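Local coordinates for protein beta-N-acetylhexosaminidase (Arthrobacter aurescens, PDB 3RCN) that probably hydrolyses terminal non-reducing N-acetyl-D-hexosamine residues from N-acetyl-beta-D-hexosaminides, as a member of glycosyl hydrolase family 20, at residues V32-D35 / P41-W44; P258-G263 / L291-N296; V286-L291 / Q329-E334. All coordinates share one frame; numbering follows the deposited sequence. Where two conformers were deposited one is given.

Interaction 1 of 3, residues V32-D35 / P41-W44; sequences VGAD and PRRW. With SO4 (sulfate ion), chain I.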
loop_
_atom_site.group_PDB
_atom_site.type_symbol
_atom_site.label_atom_id
_atom_site.label_comp_id
_atom_site.label_asym_id
_atom_site.label_seq_id
_atom_site.Cartn_x
_atom_site.Cartn_y
_atom_site.Cartn_z
ATOM N N VAL A 32 19.824 17.911 -12.323
ATOM C CA VAL A 32 19.422 18.527 -11.059
ATOM C C VAL A 32 20.626 18.949 -10.230
ATOM O O VAL A 32 21.407 18.108 -9.798
ATOM C CB VAL A 32 18.557 17.556 -10.235
ATOM C CG1 VAL A 32 17.917 18.280 -9.094
ATOM C CG2 VAL A 32 17.478 16.938 -11.120
ATOM N N GLY A 33 20.812 20.256 -10.056
ATOM C CA GLY A 33 21.840 20.775 -9.159
ATOM C C GLY A 33 21.364 21.140 -7.761
ATOM O O GLY A 33 20.207 21.489 -7.574
ATOM N N ALA A 34 22.250 21.095 -6.774
ATOM C CA ALA A 34 21.894 21.600 -5.446
ATOM C C ALA A 34 23.093 22.076 -4.624
ATOM O O ALA A 34 24.191 21.535 -4.740
ATOM C CB ALA A 34 21.082 20.560 -4.671
ATOM N N ASP A 35 22.872 23.091 -3.796
ATOM C CA ASP A 35 23.822 23.439 -2.734
ATOM C C ASP A 35 23.831 22.333 -1.654
ATOM O O ASP A 35 22.822 21.646 -1.448
ATOM C CB ASP A 35 23.474 24.807 -2.132
ATOM C CG ASP A 35 23.856 25.980 -3.050
ATOM O OD1 ASP A 35 24.796 25.844 -3.870
ATOM O OD2 ASP A 35 23.221 27.051 -2.939
ATOM N N PRO A 41 16.939 17.054 -0.340
ATOM C CA PRO A 41 15.789 17.240 -1.229
ATOM C C PRO A 41 16.090 16.900 -2.698
ATOM O O PRO A 41 15.173 16.466 -3.408
ATOM C CB PRO A 41 15.475 18.720 -1.073
ATOM C CG PRO A 41 15.889 19.018 0.335
ATOM C CD PRO A 41 17.142 18.210 0.546
ATOM N N ARG A 42 17.328 17.096 -3.151
ATOM C CA ARG A 42 17.678 16.732 -4.521
ATOM C C ARG A 42 17.446 15.231 -4.741
ATOM O O ARG A 42 16.902 14.816 -5.768
ATOM C CB ARG A 42 19.123 17.096 -4.853
ATOM C CG ARG A 42 19.554 16.673 -6.264
ATOM C CD ARG A 42 20.958 16.115 -6.270
ATOM N NE ARG A 42 21.933 17.055 -6.814
ATOM C CZ ARG A 42 23.213 17.109 -6.446
ATOM N NH1 ARG A 42 23.679 16.282 -5.517
ATOM N NH2 ARG A 42 24.029 17.999 -6.998
ATOM N N ARG A 43 17.858 14.425 -3.765
ATOM C CA ARG A 43 17.667 12.979 -3.831
ATOM C C ARG A 43 16.190 12.604 -3.925
ATOM O O ARG A 43 15.806 11.772 -4.747
ATOM C CB ARG A 43 18.327 12.283 -2.636
ATOM C CG ARG A 43 19.850 12.341 -2.656
ATOM C CD ARG A 43 20.484 11.534 -1.524
ATOM N NE ARG A 43 20.265 12.164 -0.229
ATOM C CZ ARG A 43 21.173 12.902 0.397
ATOM N NH1 ARG A 43 22.373 13.093 -0.143
ATOM N NH2 ARG A 43 20.889 13.439 1.565
ATOM N N TRP A 44 15.357 13.224 -3.098
ATOM C CA TRP A 44 13.938 12.911 -3.112
ATOM C C TRP A 44 13.295 13.243 -4.459
ATOM O O TRP A 44 12.525 12.449 -4.996
ATOM C CB TRP A 44 13.183 13.621 -1.994
ATOM C CG TRP A 44 11.740 13.354 -2.101
ATOM C CD1 TRP A 44 11.065 12.283 -1.600
ATOM C CD2 TRP A 44 10.782 14.139 -2.809
ATOM N NE1 TRP A 44 9.737 12.366 -1.930
ATOM C CE2 TRP A 44 9.540 13.494 -2.681
ATOM C CE3 TRP A 44 10.854 15.327 -3.534
ATOM C CZ2 TRP A 44 8.378 13.997 -3.258
ATOM C CZ3 TRP A 44 9.699 15.825 -4.103
ATOM C CH2 TRP A 44 8.480 15.161 -3.964
HETATM S S SO4 I . 24.993 14.925 1.472
HETATM O O1 SO4 I . 25.419 13.530 1.581
HETATM O O2 SO4 I . 24.883 15.299 0.062
HETATM O O3 SO4 I . 23.708 15.104 2.145
HETATM O O4 SO4 I . 25.982 15.785 2.111
#
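With CG anti to the backbone N (chi1 177°), Arg42 leaves its helix toward Val32 and Ala34, and bends at chi2 and chi3 turn the guanidinium along the strand. Val32 has CG1 likewise anti to its own N, which places that methyl 3.6 Å from Arg42 CG; the two side chains run past one another, pointing opposite ways. A single hydrogen bond crosses the contact, from Arg42 NE to Val32 O at 3.2 Å. It is bent, with an N-H...O angle of 145°, and the donor sits above the carbonyl plane. Ala34 CB lies over one face of the guanidinium, offset toward the rim, and also packs against Arg42 CB at 4.0 Å. A leucine in place of Arg42 would probably leave Val32 O without this donor and Ala34 CB without the flat group it underlies. Arg43 starts off away from the strand; its NH1 forms a salt bridge with Asp56 of the second subunit, while NH1 and NH2 make weak bonds to a sulfate at the guanidinium edge. Strand 32-34 and helix 39-53 are the first two elements of a beta-alpha-beta unit completed by the parallel strand 67-71, within domain 2 of this family 20 enzyme.

Interaction 2 of 3, residues P258-G263 / L291-N296; sequences PELGAG and LEFYRN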
loop_
_atom_site.group_PDB
_atom_site.type_symbol
_atom_site.label_atom_id
_atom_site.label_comp_id
_atom_site.label_asym_id
_atom_site.label_seq_id
_atom_site.Cartn_x
_atom_site.Cartn_y
_atom_site.Cartn_z
ATOM N N PRO A 258 -0.813 -8.391 33.417
ATOM C CA PRO A 258 -1.950 -8.082 34.300
ATOM C C PRO A 258 -1.593 -7.319 35.574
ATOM O O PRO A 258 -2.472 -6.693 36.167
ATOM C CB PRO A 258 -2.516 -9.466 34.651
ATOM C CG PRO A 258 -2.044 -10.355 33.574
ATOM C CD PRO A 258 -0.696 -9.837 33.167
ATOM N N GLU A 259 -0.324 -7.370 35.971
ATOM C CA GLU A 259 0.142 -6.682 37.168
ATOM C C GLU A 259 -0.133 -5.193 37.060
ATOM O O GLU A 259 -0.327 -4.510 38.063
ATOM C CB GLU A 259 1.643 -6.904 37.357
ATOM C CG GLU A 259 2.111 -8.306 37.003
ATOM C CD GLU A 259 2.457 -8.461 35.528
ATOM O OE1 GLU A 259 1.758 -9.219 34.823
ATOM O OE2 GLU A 259 3.441 -7.834 35.085
ATOM N N LEU A 260 -0.152 -4.699 35.828
ATOM C CA LEU A 260 -0.336 -3.275 35.560
ATOM C C LEU A 260 -1.742 -2.774 35.891
ATOM O O LEU A 260 -1.985 -1.568 35.915
ATOM C CB LEU A 260 -0.032 -2.967 34.094
ATOM C CG LEU A 260 1.400 -3.213 33.619
ATOM C CD1 LEU A 260 1.549 -2.927 32.113
ATOM C CD2 LEU A 260 2.357 -2.383 34.447
ATOM N N GLY A 261 -2.676 -3.698 36.065
ATOM C CA GLY A 261 -4.047 -3.354 36.401
ATOM C C GLY A 261 -4.420 -3.682 37.835
ATOM O O GLY A 261 -3.607 -4.219 38.598
ATOM N N ALA A 262 -5.659 -3.362 38.198
ATOM C CA ALA A 262 -6.171 -3.639 39.533
ATOM C C ALA A 262 -6.449 -5.124 39.729
ATOM O O ALA A 262 -6.015 -5.730 40.709
ATOM C CB ALA A 262 -7.431 -2.840 39.775
ATOM N N GLY A 263 -7.195 -5.695 38.793
ATOM C CA GLY A 263 -7.545 -7.102 38.810
ATOM C C GLY A 263 -8.843 -7.258 38.043
ATOM O O GLY A 263 -9.446 -6.256 37.649
ATOM N N LEU A 291 5.117 2.356 36.968
ATOM C CA LEU A 291 6.088 3.388 36.638
ATOM C C LEU A 291 7.355 2.809 36.029
ATOM O O LEU A 291 7.837 3.312 35.013
ATOM C CB LEU A 291 6.440 4.223 37.874
ATOM C CG LEU A 291 5.704 5.555 37.933
ATOM C CD1 LEU A 291 6.134 6.349 39.141
ATOM C CD2 LEU A 291 5.959 6.330 36.635
ATOM N N GLU A 292 7.898 1.761 36.647
ATOM C CA GLU A 292 9.121 1.157 36.143
ATOM C C GLU A 292 8.882 0.548 34.749
ATOM O O GLU A 292 9.719 0.659 33.844
ATOM C CB GLU A 292 9.650 0.097 37.114
ATOM C CG GLU A 292 10.933 -0.587 36.634
ATOM C CD GLU A 292 11.021 -2.053 37.052
ATOM O OE1 GLU A 292 10.474 -2.399 38.126
ATOM O OE2 GLU A 292 11.634 -2.857 36.303
ATOM N N PHE A 293 7.728 -0.090 34.591
ATOM C CA PHE A 293 7.373 -0.718 33.337
ATOM C C PHE A 293 7.421 0.314 32.219
ATOM O O PHE A 293 8.066 0.107 31.192
ATOM C CB PHE A 293 5.975 -1.321 33.443
ATOM C CG PHE A 293 5.584 -2.144 32.258
ATOM C CD1 PHE A 293 4.976 -1.554 31.158
ATOM C CD2 PHE A 293 5.818 -3.510 32.240
ATOM C CE1 PHE A 293 4.613 -2.314 30.058
ATOM C CE2 PHE A 293 5.454 -4.272 31.143
ATOM C CZ PHE A 293 4.853 -3.669 30.052
ATOM N N TYR A 294 6.754 1.439 32.436
ATOM C CA TYR A 294 6.615 2.430 31.390
ATOM C C TYR A 294 7.855 3.291 31.174
ATOM O O TYR A 294 7.980 3.928 30.138
ATOM C CB TYR A 294 5.386 3.287 31.633
ATOM C CG TYR A 294 4.131 2.616 31.165
ATOM C CD1 TYR A 294 3.379 1.839 32.030
ATOM C CD2 TYR A 294 3.708 2.735 29.846
ATOM C CE1 TYR A 294 2.232 1.206 31.604
ATOM C CE2 TYR A 294 2.559 2.102 29.403
ATOM C CZ TYR A 294 1.827 1.339 30.289
ATOM O OH TYR A 294 0.683 0.713 29.870
ATOM N N ARG A 295 8.767 3.305 32.138
ATOM C CA ARG A 295 10.065 3.947 31.935
ATOM C C ARG A 295 10.869 3.079 31.001
ATOM O O ARG A 295 11.560 3.581 30.114
ATOM C CB ARG A 295 10.855 4.096 33.235
ATOM C CG ARG A 295 10.327 5.110 34.207
ATOM C CD ARG A 295 11.335 5.281 35.335
ATOM N NE ARG A 295 10.860 6.211 36.337
ATOM C CZ ARG A 295 10.411 5.832 37.524
ATOM N NH1 ARG A 295 10.418 4.536 37.828
ATOM N NH2 ARG A 295 9.976 6.746 38.403
ATOM N N ASN A 296 10.777 1.768 31.211
ATOM C CA ASN A 296 11.416 0.812 30.310
ATOM C C ASN A 296 10.855 0.879 28.879
ATOM O O ASN A 296 11.603 0.784 27.908
ATOM C CB ASN A 296 11.340 -0.602 30.880
ATOM C CG ASN A 296 12.251 -0.785 32.082
ATOM O OD1 ASN A 296 13.299 -0.150 32.175
ATOM N ND2 ASN A 296 11.854 -1.648 33.008
#
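The side chains of Leu260 and Phe293 cross at close to a right angle, the leucine directing one methyl straight onto the aromatic face. CD1 stands 3.8 Å from the centroid of the Phe293 ring and only 13° off its normal, the geometry of a CH-pi contact over the centre. The other methyl, CD2, reaches the root of the same side chain, 3.9 Å from Phe293 CB, so both branches of the leucine are used. Phe293 is placed to receive them because its CG is anti to the backbone N (chi1 -173°). The contact joins a short 3-10 turn, 258-260, to helix 288-304 in the catalytic domain of this family 20 enzyme, whose fold is an alpha-beta barrel; Gly261 N bonds to Pro258 O at 3.0 Å within the turn. Tyr294 adds a more distant flank, with CE1 at 4.2 Å from Leu260 CD1, an oblique approach. The two neighbouring rings of the helix also touch each other, Phe293 CD1 lying 3.8 Å above the Tyr294 ring plane and offset toward its rim. No hydrogen bond links the two segments, and the three residues that meet are all buried. Beyond them, Tyr189 stacks on the Phe293 ring, and Tyr294 packs against Ile244, Val246 and Leu284.

Interaction 3 of 3, residues V286-L291 / Q329-E334; sequences VSETSL and QAKAAE. With SO4 (sulfate ion), chain C; SO4 (sulfate ion), chain D.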
loop_
_atom_site.group_PDB
_atom_site.type_symbol
_atom_site.label_atom_id
_atom_site.label_comp_id
_atom_site.label_asym_id
_atom_site.label_seq_id
_atom_site.Cartn_x
_atom_site.Cartn_y
_atom_site.Cartn_z
ATOM N N VAL A 286 -1.732 2.795 39.275
ATOM C CA VAL A 286 -0.548 3.639 39.375
ATOM C C VAL A 286 0.274 3.285 40.612
ATOM O O VAL A 286 -0.222 3.303 41.735
ATOM C CB VAL A 286 -0.899 5.135 39.379
ATOM C CG1 VAL A 286 -1.767 5.464 38.182
ATOM C CG2 VAL A 286 -1.609 5.504 40.646
ATOM N N SER A 287 1.552 3.009 40.393
ATOM C CA SER A 287 2.391 2.383 41.401
ATOM C C SER A 287 3.804 2.321 40.863
ATOM O O SER A 287 4.055 2.666 39.705
ATOM C CB SER A 287 1.915 0.963 41.690
ATOM O OG SER A 287 2.119 0.140 40.562
ATOM N N GLU A 288 4.732 1.908 41.715
ATOM C CA GLU A 288 6.134 1.940 41.348
ATOM C C GLU A 288 6.381 0.968 40.219
ATOM O O GLU A 288 7.182 1.242 39.323
ATOM C CB GLU A 288 7.043 1.623 42.545
ATOM C CG GLU A 288 7.079 2.705 43.612
ATOM C CD GLU A 288 7.407 4.094 43.065
ATOM O OE1 GLU A 288 8.220 4.208 42.117
ATOM O OE2 GLU A 288 6.844 5.080 43.594
ATOM N N THR A 289 5.690 -0.170 40.262
ATOM C CA THR A 289 5.881 -1.184 39.232
ATOM C C THR A 289 5.385 -0.729 37.856
ATOM O O THR A 289 6.125 -0.854 36.888
ATOM C CB THR A 289 5.344 -2.576 39.649
ATOM O OG1 THR A 289 3.973 -2.479 40.049
ATOM C CG2 THR A 289 6.164 -3.109 40.811
ATOM N N SER A 290 4.171 -0.175 37.783
ATOM C CA SER A 290 3.679 0.462 36.553
ATOM C C SER A 290 4.695 1.475 36.060
ATOM O O SER A 290 5.074 1.472 34.886
ATOM C CB SER A 290 2.376 1.220 36.789
ATOM O OG SER A 290 1.453 0.443 37.500
ATOM N N LEU A 291 5.117 2.356 36.968
ATOM C CA LEU A 291 6.088 3.388 36.638
ATOM C C LEU A 291 7.355 2.809 36.029
ATOM O O LEU A 291 7.837 3.312 35.013
ATOM C CB LEU A 291 6.440 4.223 37.874
ATOM C CG LEU A 291 5.704 5.555 37.933
ATOM C CD1 LEU A 291 6.134 6.349 39.141
ATOM C CD2 LEU A 291 5.959 6.330 36.635
ATOM N N GLN A 329 -5.631 4.301 47.305
ATOM C CA GLN A 329 -5.798 5.049 48.541
ATOM C C GLN A 329 -4.489 5.119 49.312
ATOM O O GLN A 329 -4.026 6.202 49.650
ATOM C CB GLN A 329 -6.895 4.414 49.387
ATOM C CG GLN A 329 -8.254 4.404 48.691
ATOM C CD GLN A 329 -8.831 5.806 48.488
ATOM O OE1 GLN A 329 -8.288 6.797 48.985
ATOM N NE2 GLN A 329 -9.943 5.890 47.759
ATOM N N ALA A 330 -3.883 3.964 49.570
ATOM C CA ALA A 330 -2.581 3.915 50.229
ATOM C C ALA A 330 -1.561 4.838 49.548
ATOM O O ALA A 330 -0.871 5.612 50.216
ATOM C CB ALA A 330 -2.051 2.475 50.283
ATOM N N LYS A 331 -1.486 4.762 48.222
ATOM C CA LYS A 331 -0.524 5.550 47.443
ATOM C C LYS A 331 -0.706 7.061 47.585
ATOM O O LYS A 331 0.260 7.810 47.713
ATOM C CB LYS A 331 -0.598 5.174 45.956
ATOM C CG LYS A 331 0.597 5.666 45.177
ATOM C CD LYS A 331 1.850 5.021 45.721
ATOM C CE LYS A 331 3.090 5.523 45.036
ATOM N NZ LYS A 331 4.264 4.848 45.633
ATOM N N ALA A 332 -1.955 7.496 47.547
ATOM C CA ALA A 332 -2.279 8.899 47.700
ATOM C C ALA A 332 -1.880 9.423 49.101
ATOM O O ALA A 332 -1.496 10.589 49.258
ATOM C CB ALA A 332 -3.774 9.110 47.423
ATOM N N ALA A 333 -1.969 8.559 50.111
ATOM C CA ALA A 333 -1.523 8.911 51.459
ATOM C C ALA A 333 -0.014 9.094 51.484
ATOM O O ALA A 333 0.487 10.095 51.990
ATOM C CB ALA A 333 -1.941 7.848 52.481
ATOM N N GLU A 334 0.710 8.125 50.934
ATOM C CA GLU A 334 2.160 8.179 50.946
ATOM C C GLU A 334 2.692 9.454 50.276
ATOM O O GLU A 334 3.723 10.000 50.678
ATOM C CB GLU A 334 2.745 6.932 50.285
ATOM C CG GLU A 334 4.264 6.861 50.328
ATOM C CD GLU A 334 4.820 5.581 49.712
ATOM O OE1 GLU A 334 5.398 4.774 50.479
ATOM O OE2 GLU A 334 4.686 5.385 48.475
HETATM S S SO4 C . 3.539 1.187 45.416
HETATM O O1 SO4 C . 3.955 -0.185 45.106
HETATM O O2 SO4 C . 3.812 2.057 44.276
HETATM O O3 SO4 C . 2.107 1.225 45.713
HETATM O O4 SO4 C . 4.294 1.662 46.572
HETATM S S SO4 D . -11.727 9.484 47.081
HETATM O O1 SO4 D . -12.151 8.093 47.238
HETATM O O2 SO4 D . -12.110 9.989 45.764
HETATM O O3 SO4 D . -12.383 10.297 48.102
HETATM O O4 SO4 D . -10.275 9.579 47.223
#
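Across the contact, the flat carboxylate of Glu288 meets Lys331 at its OE2 end: NZ lies 3.3 Å from OE2, on the anti lone pair that points away from the other oxygen. A second carboxylate comes from the lysine's own helix, where Glu334 OE2 takes Lys331 NZ at 2.9 Å, nearly along its C-O bond. Together they form a three-residue salt-bridge network, joining the start of helix 288-304 to helix 326-335 in the catalytic domain. Lys331 gets there with CG anti to its backbone N (chi1 -165°) and one bend at chi2, beyond which the chain runs extended; it crosses the Glu288 side chain at about a right angle. The two acidic oxygens, Glu288 OE2 and Glu334 OE2, are 5.3 Å apart, and the lysine between them would be expected to moderate their mutual repulsion. A sulfate, probably from the crystallisation liquor, also binds at this helix end. Ser287 occupies the N-cap position, and Glu288 N, at the first turn, donates to sulfate O2 at 2.7 Å with an N-H...O angle of 145°. The positive end of the helix dipole would probably assist in holding this anion. The helix backbone thus shares a sulfate oxygen with the lysine, Lys331 NZ reaching the same O2 at 3.1 Å.

From the N terminus, interaction 1 comes first and closes a short connection, with five residues between its segments, from strand 32-34 into helix 39-53, wholly within the smaller N-terminal domain. It ends before the others begin, its centre about 48 Å from that of interaction 2 and about 54 Å from that of interaction 3. The later two cross along the chain: 258-263 opens interaction 2, 286-291 opens interaction 3, then 291-296 and 329-334 close them in turn. They share Leu291 and helix 288-304, and touch where Leu260 CD2 packs 3.8 Å from Ser290 CA. Through this helix the 258-260 turn and helix 326-335 are tied together within the catalytic domain.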